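Local coordinates for uronate dehydrogenase (Agrobacterium tumefaciens, PDB 3RFX), which probably oxidises uronic acids such as galacturonate and glucuronate to aldaric acid lactones, using NAD as the electron acceptor, at residues G72-L84 with Q254-Q266. The protein carries 1 engineered substitution. Numbering follows the deposited sequence.
Sequences GGISVEKPFEQIL and QGGTFVDNPIFKQ. With NAD (nicotinamide-adenine-dinucleotide), chain D.
The ring of Phe264 meets Glu77 along its rim: Glu77 O lies near the ring plane, 3.6 Å from Phe264 CD2, while Pro262 O sits above the centre of one face. CG of Glu77 also touches this rim, and its carboxylate is turned 54° from the ring. On Phe258, ND2 of Asn261 lies above one face, offset toward the rim, and the ring edge meets Val76, with CZ of Phe258 3.8 Å from Val76 CA; His113 stacks on the same ring. The third flat pair is Glu81 and Gln266, whose carboxylate and amide planes are stacked 9° apart. Here Gln266 OE1 lies 3.2 Å from Glu81 CD; its approach to Glu81 OE1 (3.4 Å) pairs two acceptors without a hydrogen bond.

Between these groups Pro79, at the N-cap of helix 80-100, directs its CA-H to Phe264 O (CA to O 3.4 Å). With CG of Glu77 anti to the backbone N (chi1 -171°) and the chain bent at chi2, the carboxylate turns back toward the backbone N of Leu135, which hydrogen-bonds OE2, and of the engineered Ala136, which hydrogen-bonds OE1, at the start of helix 135-154.

Water does the polar joining. One molecule donates to Glu77 OE2 (2.8 Å) and Lys78 O and accepts from Phe264 N; another accepts from Phe80 N (2.8 Å) and donates to Phe264 O. The C-terminal tail is thus held to the loop following the NAD-binding turn of this Rossmann fold by ring edges and water bridges, and the buried carboxylate, met by two backbone N-H groups and water, is probably stabilised as an anion.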
# COMPACT_ATOMS: atom_id res chain seq x y z
N GLY A 72 -29.91 14.09 15.19
CA GLY A 72 -29.95 15.34 15.92
C GLY A 72 -28.61 16.01 16.10
O GLY A 72 -27.61 15.36 16.38
N GLY A 73 -28.59 17.33 15.95
CA GLY A 73 -27.36 18.08 16.07
C GLY A 73 -27.26 19.17 15.02
O GLY A 73 -28.25 19.49 14.35
N ILE A 74 -26.06 19.72 14.87
CA ILE A 74 -25.81 20.79 13.91
C ILE A 74 -25.18 20.24 12.64
O ILE A 74 -24.12 19.62 12.69
CB ILE A 74 -24.90 21.87 14.51
CG1 ILE A 74 -25.46 22.39 15.83
CG2 ILE A 74 -24.70 23.01 13.51
CD1 ILE A 74 -26.78 23.12 15.69
N SER A 75 -25.83 20.48 11.51
CA SER A 75 -25.45 19.89 10.24
C SER A 75 -24.73 20.87 9.31
O SER A 75 -24.03 20.47 8.38
CB SER A 75 -26.71 19.37 9.53
OG SER A 75 -27.71 20.40 9.48
N VAL A 76 -24.92 22.16 9.57
CA VAL A 76 -24.29 23.20 8.77
C VAL A 76 -23.33 23.99 9.63
O VAL A 76 -23.33 23.85 10.85
CB VAL A 76 -25.33 24.15 8.17
CG1 VAL A 76 -26.31 23.38 7.30
CG2 VAL A 76 -26.06 24.91 9.27
N GLU A 77 -22.52 24.84 9.00
CA GLU A 77 -21.52 25.59 9.75
C GLU A 77 -22.20 26.65 10.61
O GLU A 77 -23.02 27.43 10.12
CB GLU A 77 -20.48 26.21 8.81
CG GLU A 77 -19.28 26.83 9.53
CD GLU A 77 -18.35 25.81 10.18
OE1 GLU A 77 -18.63 24.59 10.05
OE2 GLU A 77 -17.34 26.22 10.78
N LYS A 78 -21.87 26.66 11.90
CA LYS A 78 -22.45 27.59 12.85
C LYS A 78 -21.37 28.00 13.82
O LYS A 78 -20.26 27.47 13.77
CB LYS A 78 -23.61 26.93 13.62
CG LYS A 78 -24.81 26.63 12.76
CD LYS A 78 -26.08 26.64 13.60
CE LYS A 78 -27.33 26.49 12.73
NZ LYS A 78 -27.54 27.66 11.84
N PRO A 79 -21.67 28.98 14.70
CA PRO A 79 -20.71 29.37 15.72
C PRO A 79 -20.41 28.22 16.68
O PRO A 79 -21.23 27.31 16.86
CB PRO A 79 -21.44 30.50 16.47
CG PRO A 79 -22.37 31.08 15.45
CD PRO A 79 -22.84 29.89 14.65
N PHE A 80 -19.22 28.26 17.27
CA PHE A 80 -18.73 27.21 18.14
C PHE A 80 -19.69 26.87 19.27
O PHE A 80 -19.93 25.69 19.55
CB PHE A 80 -17.36 27.60 18.71
CG PHE A 80 -16.74 26.54 19.58
CD1 PHE A 80 -16.29 25.35 19.03
CD2 PHE A 80 -16.60 26.75 20.94
CE1 PHE A 80 -15.72 24.38 19.83
CE2 PHE A 80 -16.03 25.78 21.75
CZ PHE A 80 -15.58 24.59 21.19
N GLU A 81 -20.25 27.89 19.92
CA GLU A 81 -21.13 27.65 21.07
C GLU A 81 -22.25 26.66 20.76
O GLU A 81 -22.53 25.75 21.54
CB GLU A 81 -21.71 28.97 21.60
CG GLU A 81 -20.68 29.90 22.23
CD GLU A 81 -19.88 30.72 21.20
OE1 GLU A 81 -20.10 30.56 19.98
OE2 GLU A 81 -19.03 31.54 21.64
N GLN A 82 -22.91 26.84 19.61
CA GLN A 82 -24.01 25.96 19.24
C GLN A 82 -23.54 24.55 18.88
O GLN A 82 -24.23 23.57 19.15
CB GLN A 82 -24.78 26.56 18.06
CG GLN A 82 -25.23 28.00 18.29
CD GLN A 82 -25.93 28.58 17.09
OE1 GLN A 82 -26.59 27.86 16.33
NE2 GLN A 82 -25.79 29.89 16.90
N ILE A 83 -22.39 24.47 18.22
CA ILE A 83 -21.80 23.18 17.82
C ILE A 83 -21.41 22.41 19.07
O ILE A 83 -21.68 21.21 19.20
CB ILE A 83 -20.53 23.40 16.99
CG1 ILE A 83 -20.83 24.22 15.75
CG2 ILE A 83 -19.89 22.05 16.60
CD1 ILE A 83 -21.38 23.44 14.63
N LEU A 84 -20.75 23.10 19.99
CA LEU A 84 -20.33 22.52 21.27
C LEU A 84 -21.50 21.84 21.97
O LEU A 84 -21.38 20.71 22.44
CB LEU A 84 -19.74 23.62 22.16
CG LEU A 84 -19.13 23.18 23.49
CD1 LEU A 84 -17.84 22.40 23.24
CD2 LEU A 84 -18.88 24.39 24.38
N GLN A 254 -14.27 18.37 -1.87
CA GLN A 254 -15.33 17.42 -1.55
C GLN A 254 -16.40 18.01 -0.62
O GLN A 254 -17.57 17.64 -0.71
CB GLN A 254 -14.73 16.11 -1.02
CG GLN A 254 -13.88 15.44 -2.10
CD GLN A 254 -13.59 13.98 -1.83
OE1 GLN A 254 -14.28 13.34 -1.04
NE2 GLN A 254 -12.57 13.45 -2.50
N GLY A 255 -15.99 18.95 0.22
CA GLY A 255 -16.91 19.67 1.08
C GLY A 255 -17.64 20.81 0.39
O GLY A 255 -18.48 21.49 1.00
N GLY A 256 -17.35 21.03 -0.89
CA GLY A 256 -18.02 22.09 -1.63
C GLY A 256 -17.79 23.46 -1.01
O GLY A 256 -16.69 23.74 -0.51
N THR A 257 -18.81 24.31 -1.02
CA THR A 257 -18.64 25.69 -0.53
C THR A 257 -18.33 25.81 0.98
O THR A 257 -17.97 26.89 1.45
CB THR A 257 -19.84 26.59 -0.90
OG1 THR A 257 -21.02 26.09 -0.28
CG2 THR A 257 -20.04 26.61 -2.41
N PHE A 258 -18.43 24.71 1.73
CA PHE A 258 -18.06 24.77 3.15
C PHE A 258 -16.62 25.23 3.36
O PHE A 258 -16.31 25.85 4.38
CB PHE A 258 -18.28 23.43 3.88
CG PHE A 258 -19.67 23.26 4.46
CD1 PHE A 258 -19.84 22.83 5.78
CD2 PHE A 258 -20.80 23.50 3.70
CE1 PHE A 258 -21.11 22.65 6.31
CE2 PHE A 258 -22.07 23.33 4.23
CZ PHE A 258 -22.23 22.90 5.54
N VAL A 259 -15.72 24.93 2.42
CA VAL A 259 -14.34 25.40 2.58
C VAL A 259 -14.27 26.94 2.59
O VAL A 259 -13.34 27.52 3.17
CB VAL A 259 -13.38 24.84 1.51
CG1 VAL A 259 -13.39 23.31 1.51
CG2 VAL A 259 -13.73 25.40 0.12
N ASP A 260 -15.23 27.58 1.93
CA ASP A 260 -15.27 29.04 1.84
C ASP A 260 -15.84 29.71 3.11
O ASP A 260 -15.72 30.93 3.28
CB ASP A 260 -16.12 29.48 0.64
CG ASP A 260 -15.51 29.08 -0.70
OD1 ASP A 260 -14.28 28.96 -0.79
OD2 ASP A 260 -16.28 28.91 -1.66
N ASN A 261 -16.47 28.92 3.99
CA ASN A 261 -16.97 29.48 5.26
C ASN A 261 -15.84 29.99 6.13
O ASN A 261 -14.80 29.33 6.27
CB ASN A 261 -17.76 28.43 6.06
CG ASN A 261 -19.10 28.08 5.45
OD1 ASN A 261 -19.71 28.89 4.75
ND2 ASN A 261 -19.58 26.87 5.74
N PRO A 262 -16.03 31.18 6.73
CA PRO A 262 -15.14 31.65 7.79
C PRO A 262 -15.52 30.95 9.10
O PRO A 262 -16.40 30.09 9.08
CB PRO A 262 -15.47 33.14 7.87
CG PRO A 262 -16.94 33.19 7.55
CD PRO A 262 -17.17 32.09 6.52
N ILE A 263 -14.88 31.31 10.20
CA ILE A 263 -15.35 30.88 11.51
C ILE A 263 -16.47 31.83 11.88
O ILE A 263 -16.23 33.01 12.12
CB ILE A 263 -14.23 30.98 12.56
CG1 ILE A 263 -13.04 30.12 12.16
CG2 ILE A 263 -14.76 30.59 13.95
CD1 ILE A 263 -13.40 28.66 11.90
N PHE A 264 -17.71 31.35 11.90
CA PHE A 264 -18.84 32.21 12.22
C PHE A 264 -18.89 32.52 13.72
O PHE A 264 -18.52 31.69 14.54
CB PHE A 264 -20.16 31.56 11.82
CG PHE A 264 -20.33 31.38 10.34
CD1 PHE A 264 -20.08 32.43 9.46
CD2 PHE A 264 -20.79 30.18 9.83
CE1 PHE A 264 -20.26 32.26 8.09
CE2 PHE A 264 -20.98 30.00 8.47
CZ PHE A 264 -20.71 31.05 7.60
N LYS A 265 -19.36 33.72 14.06
CA LYS A 265 -19.40 34.17 15.45
C LYS A 265 -20.83 34.51 15.89
O LYS A 265 -21.69 34.84 15.07
CB LYS A 265 -18.53 35.41 15.61
CG LYS A 265 -17.10 35.24 15.12
CD LYS A 265 -16.24 34.53 16.15
CE LYS A 265 -14.78 34.52 15.71
NZ LYS A 265 -13.85 34.34 16.86
N GLN A 266 -21.08 34.41 17.19
CA GLN A 266 -22.38 34.74 17.75
C GLN A 266 -22.55 36.24 17.92
O GLN A 266 -23.07 36.91 17.03
CB GLN A 266 -22.60 34.03 19.09
CG GLN A 266 -22.97 32.56 18.95
CD GLN A 266 -23.33 31.92 20.27
OE1 GLN A 266 -22.71 32.21 21.30
NE2 GLN A 266 -24.33 31.04 20.25
PA NAD D . -31.31 19.51 10.23
O1A NAD D . -30.28 20.84 10.64
O2A NAD D . -32.37 19.71 8.92
O5B NAD D . -31.82 18.46 11.51
C5B NAD D . -31.17 18.65 12.71
C4B NAD D . -32.07 18.54 13.95
O4B NAD D . -31.34 18.39 15.16
C3B NAD D . -33.01 19.65 14.09
O3B NAD D . -34.34 19.43 13.83
C2B NAD D . -32.56 20.39 15.29
O2B NAD D . -33.53 21.15 15.99
C1B NAD D . -31.86 19.33 16.07
N9A NAD D . -30.91 19.80 17.04
C8A NAD D . -29.90 20.76 16.85
N7A NAD D . -29.30 20.97 18.07
C5A NAD D . -29.95 20.16 19.02
C6A NAD D . -29.75 19.98 20.40
N6A NAD D . -28.74 20.72 21.07
N1A NAD D . -30.56 19.09 21.09
C2A NAD D . -31.56 18.39 20.45
N3A NAD D . -31.76 18.56 19.04
C4A NAD D . -30.96 19.44 18.37
O3 NAD D . -30.21 18.55 9.69
PN NAD D . -30.42 17.46 8.54
O1N NAD D . -31.81 16.85 8.62
O2N NAD D . -30.23 18.07 7.16
O5D NAD D . -29.35 16.32 8.77
O HOH W 1 -15.76 27.29 8.80
O HOH W 2 -18.04 28.51 12.32
O HOH W 3 -17.49 30.43 16.75
O HOH W 4 -18.63 32.55 18.70